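Local coordinates for osmolarity sensor protein EnvZ (Escherichia coli, PDB 5XGA) that acts as a histidine kinase that senses osmolarity, its periplasmic domain probably receiving signals that tune phosphotransfer, at residues A[8-13]-A[70-75]; A[15-20]-A[49-54]; A[77-82]-A[87-92]. All blocks are in the same frame, centred on the assembly; numbering follows the deposited sequence. Where two conformers were deposited one is given.

Contact 1 of 3, residues A[8-13]-A[70-75]; sequences PSLQQF and QHYEFL
L10 reaches across to Y72 and L75 near the start of helix 10-24. Its CB points toward the 70-75 segment, and CG and then CD2 carry the side chain into the contact. CG lies 4.1 Å from CD1 of L75. Of the two methyls, CD2 does most of the touching. It sits 3.8 Å from CE2 of the Y72 ring, approaching at a slant. The same methyl is 4.0 Å from CD1 of L75, so it fills the notch between ring and leucine. V91 of strand 87-92 and P98 also pack on L10. With CG anti to the backbone N (chi1 -171°), the L10 side chain meets that of L75 at about a right angle. L75 CD2 looks instead to the backbone of Q11, 4.5 Å from its CA.

Each segment also has a polar bond of its own. S9 caps helix 10-24: its OG accepts from Q12 N at 2.9 Å. On the other segment, NE2 of H71 donates to OE1 of E73 at 2.6 Å, and the oxygen lies close to the imidazole plane. Y72 is the N-cap residue of helix 73-83. Across the contact the touching atoms are all carbons. Shape and burial of apolar surface, not polar pairing, hold this helix start against the strand-to-helix junction.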
ATOM      1  N   PRO A   8       9.851  -8.034  -7.280  1.00 25.63           N
ATOM      2  CA  PRO A   8      10.475  -6.886  -6.623  1.00 21.90           C
ATOM      3  C   PRO A   8      10.879  -7.193  -5.201  1.00 20.95           C
ATOM      4  O   PRO A   8      10.232  -8.012  -4.538  1.00 22.45           O
ATOM      5  CB  PRO A   8       9.371  -5.831  -6.651  1.00 24.93           C
ATOM      6  CG  PRO A   8       8.116  -6.660  -6.499  1.00 24.75           C
ATOM      7  CD  PRO A   8       8.387  -7.903  -7.348  1.00 25.83           C
ATOM      8  N   SER A   9      11.934  -6.521  -4.739  1.00 20.62           N
ATOM      9  CA  SER A   9      12.292  -6.525  -3.335  1.00 23.10           C
ATOM     10  C   SER A   9      11.154  -5.928  -2.532  1.00 25.73           C
ATOM     11  O   SER A   9      10.289  -5.242  -3.073  1.00 22.27           O
ATOM     12  CB  SER A   9      13.571  -5.715  -3.085  1.00 24.49           C
ATOM     13  OG  SER A   9      13.340  -4.342  -3.372  1.00 27.02           O
ATOM     14  N   LEU A  10      11.165  -6.181  -1.233  1.00 22.09           N
ATOM     15  CA  LEU A  10      10.210  -5.551  -0.342  1.00 25.77           C
ATOM     16  C   LEU A  10      10.328  -4.029  -0.432  1.00 21.97           C
ATOM     17  O   LEU A  10       9.324  -3.318  -0.444  1.00 23.79           O
ATOM     18  CB  LEU A  10      10.443  -6.031   1.092  1.00 28.98           C
ATOM     19  CG  LEU A  10       9.366  -5.616   2.080  1.00 31.83           C
ATOM     20  CD1 LEU A  10       8.034  -6.243   1.697  1.00 26.88           C
ATOM     21  CD2 LEU A  10       9.791  -6.030   3.489  1.00 32.72           C
ATOM     22  N   GLN A  11      11.559  -3.535  -0.520  1.00 21.81           N
ATOM     23  CA  GLN A  11      11.792  -2.093  -0.576  1.00 30.58           C
ATOM     24  C   GLN A  11      11.237  -1.483  -1.859  1.00 30.05           C
ATOM     25  O   GLN A  11      10.622  -0.417  -1.846  1.00 26.51           O
ATOM     26  CB  GLN A  11      13.287  -1.791  -0.458  1.00 36.97           C
ATOM     27  CG  GLN A  11      13.939  -2.333   0.820  1.00 41.89           C
ATOM     28  CD  GLN A  11      14.469  -3.765   0.675  1.00 43.95           C
ATOM     29  OE1 GLN A  11      13.880  -4.594  -0.020  1.00 32.58           O
ATOM     30  NE2 GLN A  11      15.591  -4.054   1.340  1.00 47.40           N
ATOM     31  N   GLN A  12      11.463  -2.157  -2.984  1.00 24.07           N
ATOM     32  CA  GLN A  12      10.918  -1.685  -4.256  1.00 20.77           C
ATOM     33  C   GLN A  12       9.392  -1.772  -4.275  1.00 25.17           C
ATOM     34  O   GLN A  12       8.711  -0.899  -4.831  1.00 24.85           O
ATOM     35  CB  GLN A  12      11.493  -2.511  -5.401  1.00 24.34           C
ATOM     36  CG  GLN A  12      11.082  -2.042  -6.760  1.00 29.13           C
ATOM     37  CD  GLN A  12      11.809  -2.815  -7.824  1.00 36.43           C
ATOM     38  OE1 GLN A  12      12.192  -3.969  -7.602  1.00 24.42           O
ATOM     39  NE2 GLN A  12      12.031  -2.188  -8.977  1.00 38.39           N
ATOM     40  N   PHE A  13       8.860  -2.844  -3.686  1.00 21.02           N
ATOM     41  CA  PHE A  13       7.417  -3.040  -3.646  1.00 19.69           C
ATOM     42  C   PHE A  13       6.747  -1.936  -2.846  1.00 23.30           C
ATOM     43  O   PHE A  13       5.710  -1.419  -3.249  1.00 24.07           O
ATOM     44  CB  PHE A  13       7.062  -4.392  -3.054  1.00 24.24           C
ATOM     45  CG  PHE A  13       5.586  -4.656  -3.015  1.00 24.60           C
ATOM     46  CD1 PHE A  13       4.891  -4.944  -4.173  1.00 25.53           C
ATOM     47  CD2 PHE A  13       4.899  -4.629  -1.819  1.00 25.81           C
ATOM     48  CE1 PHE A  13       3.531  -5.199  -4.133  1.00 30.01           C
ATOM     49  CE2 PHE A  13       3.539  -4.880  -1.775  1.00 24.85           C
ATOM     50  CZ  PHE A  13       2.859  -5.165  -2.928  1.00 24.64           C
ATOM     51  N   GLN A  70       5.310  -7.685  11.503  1.00 30.93           N
ATOM     52  CA  GLN A  70       6.157  -6.822  12.329  1.00 38.91           C
ATOM     53  C   GLN A  70       6.244  -5.407  11.770  1.00 32.30           C
ATOM     54  O   GLN A  70       6.249  -5.220  10.556  1.00 27.52           O
ATOM     55  CB  GLN A  70       7.562  -7.413  12.451  1.00 44.64           C
ATOM     56  CG  GLN A  70       7.593  -8.944  12.499  1.00 57.00           C
ATOM     57  CD  GLN A  70       8.118  -9.556  11.205  1.00 60.83           C
ATOM     58  OE1 GLN A  70       7.358 -10.117  10.404  1.00 54.48           O
ATOM     59  NE2 GLN A  70       9.427  -9.451  10.994  1.00 65.19           N
ATOM     60  N   HIS A  71       6.330  -4.424  12.663  1.00 30.14           N
ATOM     61  CA  HIS A  71       6.434  -3.023  12.276  1.00 28.97           C
ATOM     62  C   HIS A  71       7.730  -2.769  11.517  1.00 31.19           C
ATOM     63  O   HIS A  71       8.792  -3.198  11.933  1.00 29.90           O
ATOM     64  CB  HIS A  71       6.346  -2.123  13.519  1.00 32.83           C
ATOM     65  CG  HIS A  71       6.685  -0.683  13.267  1.00 33.28           C
ATOM     66  ND1 HIS A  71       5.750   0.246  12.863  1.00 31.26           N
ATOM     67  CD2 HIS A  71       7.854  -0.008  13.390  1.00 36.94           C
ATOM     68  CE1 HIS A  71       6.332   1.426  12.730  1.00 32.88           C
ATOM     69  NE2 HIS A  71       7.609   1.300  13.042  1.00 29.21           N
ATOM     70  N   TYR A  72       7.628  -2.098  10.375  1.00 28.75           N
ATOM     71  CA  TYR A  72       8.803  -1.654   9.628  1.00 28.86           C
ATOM     72  C   TYR A  72       8.898  -0.129   9.656  1.00 30.24           C
ATOM     73  O   TYR A  72       8.073   0.559   9.056  1.00 24.38           O
ATOM     74  CB  TYR A  72       8.743  -2.142   8.185  1.00 30.30           C
ATOM     75  CG  TYR A  72       9.264  -3.545   8.015  1.00 33.19           C
ATOM     76  CD1 TYR A  72       8.681  -4.609   8.696  1.00 29.81           C
ATOM     77  CD2 TYR A  72      10.331  -3.808   7.169  1.00 36.40           C
ATOM     78  CE1 TYR A  72       9.155  -5.901   8.532  1.00 35.51           C
ATOM     79  CE2 TYR A  72      10.811  -5.094   7.002  1.00 37.59           C
ATOM     80  CZ  TYR A  72      10.220  -6.132   7.683  1.00 37.97           C
ATOM     81  OH  TYR A  72      10.703  -7.407   7.515  1.00 43.14           O
ATOM     82  N   GLU A  73       9.904   0.386  10.351  1.00 26.80           N
ATOM     83  CA  GLU A  73       9.982   1.810  10.635  1.00 26.16           C
ATOM     84  C   GLU A  73      10.308   2.596   9.383  1.00 28.99           C
ATOM     85  O   GLU A  73       9.645   3.586   9.073  1.00 25.92           O
ATOM     86  CB  GLU A  73      11.023   2.077  11.727  1.00 35.55           C
ATOM     87  CG  GLU A  73      11.219   3.545  12.099  1.00 30.43           C
ATOM     88  CD  GLU A  73      10.083   4.124  12.925  1.00 36.77           C
ATOM     89  OE1 GLU A  73       9.117   3.392  13.224  1.00 36.54           O
ATOM     90  OE2 GLU A  73      10.154   5.327  13.270  1.00 34.40           O
ATOM     91  N   PHE A  74      11.327   2.163   8.648  1.00 26.84           N
ATOM     92  CA  PHE A  74      11.681   2.896   7.447  1.00 28.39           C
ATOM     93  C   PHE A  74      10.551   2.822   6.425  1.00 30.12           C
ATOM     94  O   PHE A  74      10.158   3.839   5.858  1.00 28.08           O
ATOM     95  CB  PHE A  74      12.985   2.384   6.836  1.00 31.23           C
ATOM     96  CG  PHE A  74      13.374   3.112   5.589  1.00 37.45           C
ATOM     97  CD1 PHE A  74      13.818   4.426   5.653  1.00 39.83           C
ATOM     98  CD2 PHE A  74      13.270   2.502   4.347  1.00 33.06           C
ATOM     99  CE1 PHE A  74      14.164   5.117   4.498  1.00 42.66           C
ATOM    100  CE2 PHE A  74      13.617   3.185   3.194  1.00 35.98           C
ATOM    101  CZ  PHE A  74      14.061   4.493   3.270  1.00 33.71           C
ATOM    102  N   LEU A  75      10.018   1.626   6.190  1.00 26.96           N
ATOM    103  CA  LEU A  75       8.918   1.499   5.232  1.00 26.38           C
ATOM    104  C   LEU A  75       7.735   2.383   5.633  1.00 20.12           C
ATOM    105  O   LEU A  75       7.091   2.995   4.778  1.00 20.87           O
ATOM    106  CB  LEU A  75       8.460   0.047   5.116  1.00 24.02           C
ATOM    107  CG  LEU A  75       9.464  -1.011   4.635  1.00 25.66           C
ATOM    108  CD1 LEU A  75       8.746  -2.328   4.463  1.00 25.74           C
ATOM    109  CD2 LEU A  75      10.167  -0.602   3.333  1.00 28.19           C
TER

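Contact 2 of 3, residues A[15-20]-A[49-54]; sequences KVLAYE and RELGIS
L51 and E20 both turn CG anti to the carbonyl carbon, L51 with chi1 -77° and E20 with chi1 -56°. This sends the two side chains toward each other from helix 41-51 and helix 10-24. The glutamate runs on extended, and its carboxylate ends beside the branch point of the leucine. OE1 of E20 stands 3.5 Å from CG of L51 and 3.6 Å from CD2 of L51. The aliphatic base of E20 adds to the contact, with CB 4.1 Å from L51 CD1.

L17 completes the contact one turn earlier on its helix. Its CD1 meets CD1 of L51 at 4.0 Å and CD2 of L51 at 4.1 Å. Both L51 methyls thus lie against one L17 methyl, while the same branches also face E20. L51 is the wedge between them. It gives OE1 of E20 no polar partner. I47 also packs on E20, and an acetic acid, probably from the crystallisation liquor, lies about 5 Å from the E20 side chain. An apolar neighbour such as L51 would probably favour the neutral acid slightly.

L17 also packs on V114 of strand 110-115 and on M79 of helix 73-83. Just after L51, the chain leaves its helix at G52. This glycine has positive phi, and two backbone bonds run back into the last turn. The result is a Schellman motif, closing helix 41-51 before the chain enters strand 54-57 of the antiparallel sheet.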
ATOM      1  N   LYS A  15       7.807   1.078  -2.491  1.00 24.49           N
ATOM      2  CA  LYS A  15       7.847   2.307  -3.285  1.00 24.76           C
ATOM      3  C   LYS A  15       6.715   2.313  -4.294  1.00 23.14           C
ATOM      4  O   LYS A  15       6.032   3.324  -4.493  1.00 25.18           O
ATOM      5  CB  LYS A  15       9.178   2.461  -4.022  1.00 27.82           C
ATOM      6  CG  LYS A  15      10.393   2.633  -3.134  1.00 38.20           C
ATOM      7  CD  LYS A  15      11.624   3.015  -3.961  1.00 35.70           C
ATOM      8  CE  LYS A  15      11.725   4.527  -4.099  1.00 56.61           C
ATOM      9  NZ  LYS A  15      11.757   5.185  -2.752  1.00 49.04           N
ATOM     10  N   VAL A  16       6.538   1.170  -4.946  1.00 20.55           N
ATOM     11  CA  VAL A  16       5.483   0.996  -5.935  1.00 22.26           C
ATOM     12  C   VAL A  16       4.111   1.165  -5.303  1.00 23.62           C
ATOM     13  O   VAL A  16       3.276   1.945  -5.770  1.00 24.34           O
ATOM     14  CB  VAL A  16       5.573  -0.387  -6.585  1.00 27.16           C
ATOM     15  CG1 VAL A  16       4.271  -0.712  -7.301  1.00 30.91           C
ATOM     16  CG2 VAL A  16       6.772  -0.436  -7.528  1.00 28.67           C
ATOM     17  N   LEU A  17       3.893   0.432  -4.222  1.00 21.37           N
ATOM     18  CA  LEU A  17       2.648   0.501  -3.477  1.00 21.61           C
ATOM     19  C   LEU A  17       2.297   1.932  -3.057  1.00 19.76           C
ATOM     20  O   LEU A  17       1.150   2.371  -3.184  1.00 19.91           O
ATOM     21  CB  LEU A  17       2.756  -0.392  -2.248  1.00 17.51           C
ATOM     22  CG  LEU A  17       1.565  -0.458  -1.318  1.00 22.31           C
ATOM     23  CD1 LEU A  17       0.377  -1.018  -2.051  1.00 26.86           C
ATOM     24  CD2 LEU A  17       1.936  -1.323  -0.118  1.00 25.28           C
ATOM     25  N   ALA A  18       3.284   2.652  -2.546  1.00 23.72           N
ATOM     26  CA  ALA A  18       3.061   4.014  -2.052  1.00 24.17           C
ATOM     27  C   ALA A  18       2.561   4.932  -3.157  1.00 23.95           C
ATOM     28  O   ALA A  18       1.590   5.675  -2.982  1.00 24.70           O
ATOM     29  CB  ALA A  18       4.339   4.566  -1.443  1.00 21.74           C
ATOM     30  N   TYR A  19       3.240   4.885  -4.296  1.00 21.33           N
ATOM     31  CA  TYR A  19       2.863   5.699  -5.443  1.00 26.71           C
ATOM     32  C   TYR A  19       1.457   5.391  -5.921  1.00 25.28           C
ATOM     33  O   TYR A  19       0.666   6.300  -6.166  1.00 26.89           O
ATOM     34  CB  TYR A  19       3.836   5.510  -6.600  1.00 27.64           C
ATOM     35  CG  TYR A  19       3.603   6.567  -7.649  1.00 36.32           C
ATOM     36  CD1 TYR A  19       3.694   7.913  -7.318  1.00 34.66           C
ATOM     37  CD2 TYR A  19       3.248   6.233  -8.951  1.00 40.00           C
ATOM     38  CE1 TYR A  19       3.462   8.907  -8.259  1.00 44.55           C
ATOM     39  CE2 TYR A  19       3.016   7.224  -9.905  1.00 43.58           C
ATOM     40  CZ  TYR A  19       3.121   8.558  -9.546  1.00 39.78           C
ATOM     41  OH  TYR A  19       2.893   9.555 -10.469  1.00 46.99           O
ATOM     42  N   GLU A  20       1.135   4.106  -6.041  1.00 20.67           N
ATOM     43  CA  GLU A  20      -0.185   3.703  -6.513  1.00 23.24           C
ATOM     44  C   GLU A  20      -1.274   4.003  -5.490  1.00 24.80           C
ATOM     45  O   GLU A  20      -2.347   4.455  -5.855  1.00 23.19           O
ATOM     46  CB  GLU A  20      -0.189   2.204  -6.885  1.00 21.76           C
ATOM     47  CG  GLU A  20       0.875   1.860  -7.914  1.00 20.03           C
ATOM     48  CD  GLU A  20       0.614   0.554  -8.656  1.00 34.98           C
ATOM     49  OE1 GLU A  20      -0.435  -0.081  -8.420  1.00 38.28           O
ATOM     50  OE2 GLU A  20       1.456   0.172  -9.492  1.00 33.55           O
ATOM     51  N   ARG A  49      -7.594  -3.124  -8.299  1.00 24.99           N
ATOM     52  CA  ARG A  49      -7.643  -4.533  -8.678  1.00 24.70           C
ATOM     53  C   ARG A  49      -6.268  -5.158  -8.849  1.00 26.12           C
ATOM     54  O   ARG A  49      -5.998  -6.231  -8.310  1.00 30.68           O
ATOM     55  CB  ARG A  49      -8.455  -4.700  -9.958  1.00 32.53           C
ATOM     56  CG  ARG A  49      -9.922  -4.437  -9.767  1.00 36.90           C
ATOM     57  CD  ARG A  49     -10.723  -4.852 -10.989  1.00 45.47           C
ATOM     58  NE  ARG A  49     -11.904  -4.013 -11.154  1.00 52.28           N
ATOM     59  CZ  ARG A  49     -12.033  -3.084 -12.096  1.00 52.41           C
ATOM     60  NH1 ARG A  49     -11.055  -2.883 -12.977  1.00 47.57           N
ATOM     61  NH2 ARG A  49     -13.144  -2.362 -12.162  1.00 53.12           N
ATOM     62  N   GLU A  50      -5.396  -4.495  -9.597  1.00 22.85           N
ATOM     63  CA  GLU A  50      -4.070  -5.036  -9.873  1.00 29.30           C
ATOM     64  C   GLU A  50      -3.243  -5.213  -8.592  1.00 34.02           C
ATOM     65  O   GLU A  50      -2.446  -6.143  -8.487  1.00 27.06           O
ATOM     66  CB  GLU A  50      -3.327  -4.133 -10.864  1.00 33.07           C
ATOM     67  CG  GLU A  50      -1.985  -4.681 -11.326  1.00 48.16           C
ATOM     68  CD  GLU A  50      -2.108  -6.001 -12.080  1.00 53.37           C
ATOM     69  OE1 GLU A  50      -3.143  -6.219 -12.751  1.00 51.93           O
ATOM     70  OE2 GLU A  50      -1.169  -6.824 -11.994  1.00 49.82           O
ATOM     71  N   LEU A  51      -3.431  -4.336  -7.608  1.00 24.94           N
ATOM     72  CA  LEU A  51      -2.684  -4.512  -6.369  1.00 26.46           C
ATOM     73  C   LEU A  51      -3.184  -5.707  -5.572  1.00 28.07           C
ATOM     74  O   LEU A  51      -2.471  -6.218  -4.714  1.00 30.74           O
ATOM     75  CB  LEU A  51      -2.756  -3.266  -5.502  1.00 19.46           C
ATOM     76  CG  LEU A  51      -1.878  -2.100  -5.924  1.00 25.43           C
ATOM     77  CD1 LEU A  51      -2.224  -0.894  -5.056  1.00 25.87           C
ATOM     78  CD2 LEU A  51      -0.425  -2.460  -5.769  1.00 26.11           C
ATOM     79  N   GLY A  52      -4.415  -6.135  -5.830  1.00 25.88           N
ATOM     80  CA  GLY A  52      -4.999  -7.212  -5.036  1.00 23.22           C
ATOM     81  C   GLY A  52      -5.241  -6.804  -3.585  1.00 25.75           C
ATOM     82  O   GLY A  52      -5.074  -7.595  -2.652  1.00 22.32           O
ATOM     83  N   ILE A  53      -5.641  -5.556  -3.388  1.00 23.45           N
ATOM     84  CA  ILE A  53      -5.935  -5.060  -2.057  1.00 23.37           C
ATOM     85  C   ILE A  53      -7.139  -5.780  -1.464  1.00 24.59           C
ATOM     86  O   ILE A  53      -8.176  -5.904  -2.121  1.00 21.81           O
ATOM     87  CB  ILE A  53      -6.214  -3.548  -2.079  1.00 25.56           C
ATOM     88  CG1 ILE A  53      -4.907  -2.766  -2.234  1.00 23.85           C
ATOM     89  CG2 ILE A  53      -7.006  -3.108  -0.823  1.00 21.36           C
ATOM     90  CD1 ILE A  53      -5.107  -1.313  -2.639  1.00 23.60           C
ATOM     91  N   SER A  54      -6.986  -6.258  -0.231  1.00 17.26           N
ATOM     92  CA  SER A  54      -8.124  -6.658   0.588  1.00 20.23           C
ATOM     93  C   SER A  54      -8.234  -5.685   1.742  1.00 22.73           C
ATOM     94  O   SER A  54      -7.208  -5.227   2.256  1.00 22.82           O
ATOM     95  CB  SER A  54      -7.962  -8.087   1.128  1.00 21.33           C
ATOM     96  OG  SER A  54      -7.955  -9.030   0.069  1.00 29.10           O
TER

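Contact 3 of 3, residues A[77-82]-A[87-92]; sequences HQMAQQ and TEVRVE
M79 and V89 provide the apolar part of the contact. CB of M79 lies 3.7 Å from CG2 of V89, and CG of M79 is 3.9 Å from the same methyl. The two side chains meet at about a right angle. M79 leaves its helix with CG anti to the backbone N, then bends at chi2 (74°) and again at chi3. These bends bring CE back to 4.2 Å from V89 CG2, so the methionine curls over one valine methyl. Its SD and CE also reach A18 and L17 of helix 10-24. L102 of strand 99-104 touches both M79 and V89. T87 packs here too, with OG1 3.6 Å from CA of A80 in the conformer given. CG2 of T87 also approaches M79 CG, but T87 has two conformers and this tight contact is doubtful.

Helix 73-83 and strand 87-92 are joined by a short turn and run roughly antiparallel, with segment axes 142° apart and 7.2 Å at closest approach. This helix-turn-strand unit belongs to an alpha/beta sensor domain, in which the helix packs on one face of a five-stranded antiparallel sheet.

Polar groups lie at the turn and on the far face of the sheet. At the turn, the T87 hydroxyl is hydrogen-bonded to G85 O. On the sheet face turned from the helix, E88 and R90 form a salt bridge. NE of R90 donates to OE2 of E88 at 2.9 Å and nearly straight, 172°. The oxygen lies in the guanidinium plane, but R90 comes from above the plane of the carboxylate. OE2 of E88 is also bonded to ND1 of H71, so two donors share it. W111 packs against both E88 and R90.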
ATOM      1  N   HIS A  77       7.766   5.219   7.378  1.00 23.14           N
ATOM      2  CA  HIS A  77       8.064   6.630   7.115  1.00 23.49           C
ATOM      3  C   HIS A  77       8.068   6.917   5.612  1.00 28.98           C
ATOM      4  O   HIS A  77       7.535   7.935   5.153  1.00 25.11           O
ATOM      5  CB  HIS A  77       9.405   7.022   7.721  1.00 27.86           C
ATOM      6  CG  HIS A  77       9.323   7.404   9.159  1.00 31.62           C
ATOM      7  ND1 HIS A  77       9.056   8.695   9.571  1.00 38.20           N
ATOM      8  CD2 HIS A  77       9.461   6.670  10.288  1.00 29.60           C
ATOM      9  CE1 HIS A  77       9.041   8.739  10.891  1.00 31.18           C
ATOM     10  NE2 HIS A  77       9.280   7.522  11.350  1.00 33.56           N
ATOM     11  N   GLN A  78       8.670   6.004   4.853  1.00 23.41           N
ATOM     12  CA  GLN A  78       8.723   6.132   3.402  1.00 26.09           C
ATOM     13  C   GLN A  78       7.300   6.187   2.844  1.00 24.18           C
ATOM     14  O   GLN A  78       6.991   7.005   1.989  1.00 25.78           O
ATOM     15  CB  GLN A  78       9.513   4.972   2.780  1.00 26.17           C
ATOM     16  CG  GLN A  78       9.606   5.041   1.248  1.00 35.51           C
ATOM     17  CD  GLN A  78      10.406   3.894   0.624  1.00 39.08           C
ATOM     18  OE1 GLN A  78      11.390   4.123  -0.085  1.00 39.85           O
ATOM     19  NE2 GLN A  78       9.974   2.660   0.874  1.00 28.94           N
ATOM     20  N   MET A  79       6.430   5.323   3.347  1.00 23.37           N
ATOM     21  CA  MET A  79       5.029   5.325   2.943  1.00 22.41           C
ATOM     22  C   MET A  79       4.346   6.613   3.411  1.00 24.18           C
ATOM     23  O   MET A  79       3.658   7.272   2.634  1.00 22.75           O
ATOM     24  CB  MET A  79       4.312   4.093   3.506  1.00 24.67           C
ATOM     25  CG  MET A  79       2.811   4.036   3.207  1.00 24.04           C
ATOM     26  SD  MET A  79       2.442   3.617   1.482  1.00 23.63           S
ATOM     27  CE  MET A  79       3.190   1.976   1.352  1.00 19.12           C
ATOM     28  N   ALA A  80       4.557   6.983   4.670  1.00 22.55           N
ATOM     29  CA  ALA A  80       3.927   8.200   5.215  1.00 24.97           C
ATOM     30  C   ALA A  80       4.261   9.436   4.379  1.00 25.16           C
ATOM     31  O   ALA A  80       3.391  10.266   4.087  1.00 26.72           O
ATOM     32  CB  ALA A  80       4.357   8.426   6.669  1.00 23.13           C
ATOM     33  N   GLN A  81       5.528   9.557   4.010  1.00 25.41           N
ATOM     34  CA  GLN A  81       5.989  10.694   3.218  1.00 31.43           C
ATOM     35  C   GLN A  81       5.329  10.758   1.845  1.00 30.42           C
ATOM     36  O   GLN A  81       5.027  11.840   1.359  1.00 27.28           O
ATOM     37  CB  GLN A  81       7.506  10.643   3.053  1.00 32.10           C
ATOM     38  CG  GLN A  81       8.189  11.978   3.255  1.00 49.26           C
ATOM     39  CD  GLN A  81       9.523  11.831   3.953  1.00 59.29           C
ATOM     40  OE1 GLN A  81      10.117  10.749   3.961  1.00 52.81           O
ATOM     41  NE2 GLN A  81       9.999  12.917   4.558  1.00 46.48           N
ATOM     42  N   GLN A  82       5.113   9.609   1.212  1.00 26.31           N
ATOM     43  CA  GLN A  82       4.507   9.585  -0.118  1.00 29.78           C
ATOM     44  C   GLN A  82       3.010   9.814  -0.054  1.00 26.89           C
ATOM     45  O   GLN A  82       2.441  10.509  -0.893  1.00 30.58           O
ATOM     46  CB  GLN A  82       4.789   8.255  -0.824  1.00 26.02           C
ATOM     47  CG  GLN A  82       6.203   8.102  -1.320  1.00 37.84           C
ATOM     48  CD  GLN A  82       6.555   9.119  -2.386  1.00 43.45           C
ATOM     49  OE1 GLN A  82       5.921   9.184  -3.448  1.00 42.27           O
ATOM     50  NE2 GLN A  82       7.572   9.925  -2.104  1.00 42.24           N
ATOM     51  N   THR A  87       1.211   7.059   8.795  0.59 25.89           N
ATOM     52  CA  THR A  87       0.961   5.732   8.266  0.59 22.28           C
ATOM     53  C   THR A  87       1.685   4.673   9.079  0.59 23.44           C
ATOM     54  O   THR A  87       2.712   4.947   9.704  0.59 23.43           O
ATOM     55  CB  THR A  87       1.396   5.656   6.791  0.59 23.79           C
ATOM     56  OG1 THR A  87       0.754   6.709   6.057  0.59 24.18           O
ATOM     57  CG2 THR A  87       1.029   4.320   6.186  0.59 21.16           C
ATOM     58  N   GLU A  88       1.138   3.461   9.077  1.00 23.73           N
ATOM     59  CA  GLU A  88       1.811   2.316   9.656  1.00 19.54           C
ATOM     60  C   GLU A  88       1.952   1.234   8.577  1.00 23.40           C
ATOM     61  O   GLU A  88       0.977   0.889   7.927  1.00 21.60           O
ATOM     62  CB  GLU A  88       1.032   1.782  10.862  1.00 21.56           C
ATOM     63  CG  GLU A  88       1.387   0.365  11.301  1.00 35.12           C
ATOM     64  CD  GLU A  88       2.690   0.281  12.049  1.00 37.52           C
ATOM     65  OE1 GLU A  88       3.669   0.894  11.586  1.00 39.87           O
ATOM     66  OE2 GLU A  88       2.740  -0.405  13.096  1.00 39.50           O
ATOM     67  N   VAL A  89       3.166   0.729   8.382  1.00 21.50           N
ATOM     68  CA  VAL A  89       3.391  -0.406   7.501  1.00 23.68           C
ATOM     69  C   VAL A  89       3.941  -1.559   8.326  1.00 24.92           C
ATOM     70  O   VAL A  89       4.956  -1.418   9.006  1.00 23.80           O
ATOM     71  CB  VAL A  89       4.375  -0.075   6.356  1.00 20.35           C
ATOM     72  CG1 VAL A  89       4.792  -1.348   5.617  1.00 26.24           C
ATOM     73  CG2 VAL A  89       3.765   0.980   5.388  1.00 19.24           C
ATOM     74  N   ARG A  90       3.265  -2.697   8.267  1.00 20.09           N
ATOM     75  CA  ARG A  90       3.771  -3.910   8.902  1.00 20.51           C
ATOM     76  C   ARG A  90       3.957  -4.979   7.843  1.00 25.64           C
ATOM     77  O   ARG A  90       3.218  -5.005   6.848  1.00 27.88           O
ATOM     78  CB  ARG A  90       2.816  -4.391   9.995  1.00 23.59           C
ATOM     79  CG  ARG A  90       2.643  -3.407  11.130  1.00 25.63           C
ATOM     80  CD  ARG A  90       1.983  -4.052  12.334  1.00 29.57           C
ATOM     81  NE  ARG A  90       1.420  -3.025  13.200  1.00 31.64           N
ATOM     82  CZ  ARG A  90       0.444  -3.238  14.072  1.00 37.57           C
ATOM     83  NH1 ARG A  90      -0.069  -4.455  14.200  1.00 29.71           N
ATOM     84  NH2 ARG A  90      -0.020  -2.236  14.807  1.00 32.45           N
ATOM     85  N   VAL A  91       4.941  -5.855   8.024  1.00 24.51           N
ATOM     86  CA  VAL A  91       5.172  -6.887   7.015  1.00 21.95           C
ATOM     87  C   VAL A  91       5.175  -8.275   7.622  1.00 33.06           C
ATOM     88  O   VAL A  91       5.889  -8.558   8.596  1.00 29.20           O
ATOM     89  CB  VAL A  91       6.493  -6.691   6.256  1.00 23.83           C
ATOM     90  CG1 VAL A  91       6.634  -7.775   5.171  1.00 26.13           C
ATOM     91  CG2 VAL A  91       6.555  -5.293   5.628  1.00 22.86           C
ATOM     92  N   GLU A  92       4.358  -9.124   7.018  1.00 25.78           N
ATOM     93  CA  GLU A  92       4.244 -10.524   7.382  1.00 37.92           C
ATOM     94  C   GLU A  92       5.161 -11.277   6.447  1.00 42.59           C
ATOM     95  O   GLU A  92       4.847 -11.472   5.265  1.00 36.64           O
ATOM     96  CB  GLU A  92       2.782 -10.972   7.272  1.00 38.75           C
ATOM     97  CG  GLU A  92       2.512 -12.444   7.284  1.00 42.05           C
ATOM     98  CD  GLU A  92       1.034 -12.726   7.105  1.00 40.48           C
ATOM     99  OE1 GLU A  92       0.630 -13.900   7.182  1.00 43.83           O
ATOM    100  OE2 GLU A  92       0.271 -11.759   6.882  1.00 31.46           O
TER

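Overall arrangement
Contact 2 is the most buried of the three and lies nearest the centre of the chain. Contacts 1 and 3 sit further out and are partly buried. Contacts 1 and 2 share helix 10-24, its start in one and its middle in the other. Contacts 1 and 3 share helix 73-83 and neighbouring strands, and backbone bonds of Q70 and Y72 to strand 87-92 join them directly. Contacts 2 and 3 meet where A18 and L17 pack on M79, with a K15 to Q78 bond alongside. Contacts 1 and 3 are made mainly by carbon packing. Contact 2 adds a carboxylate oxygen set against leucine, whereas the salt bridge of contact 3 lies across the sheet from its helix.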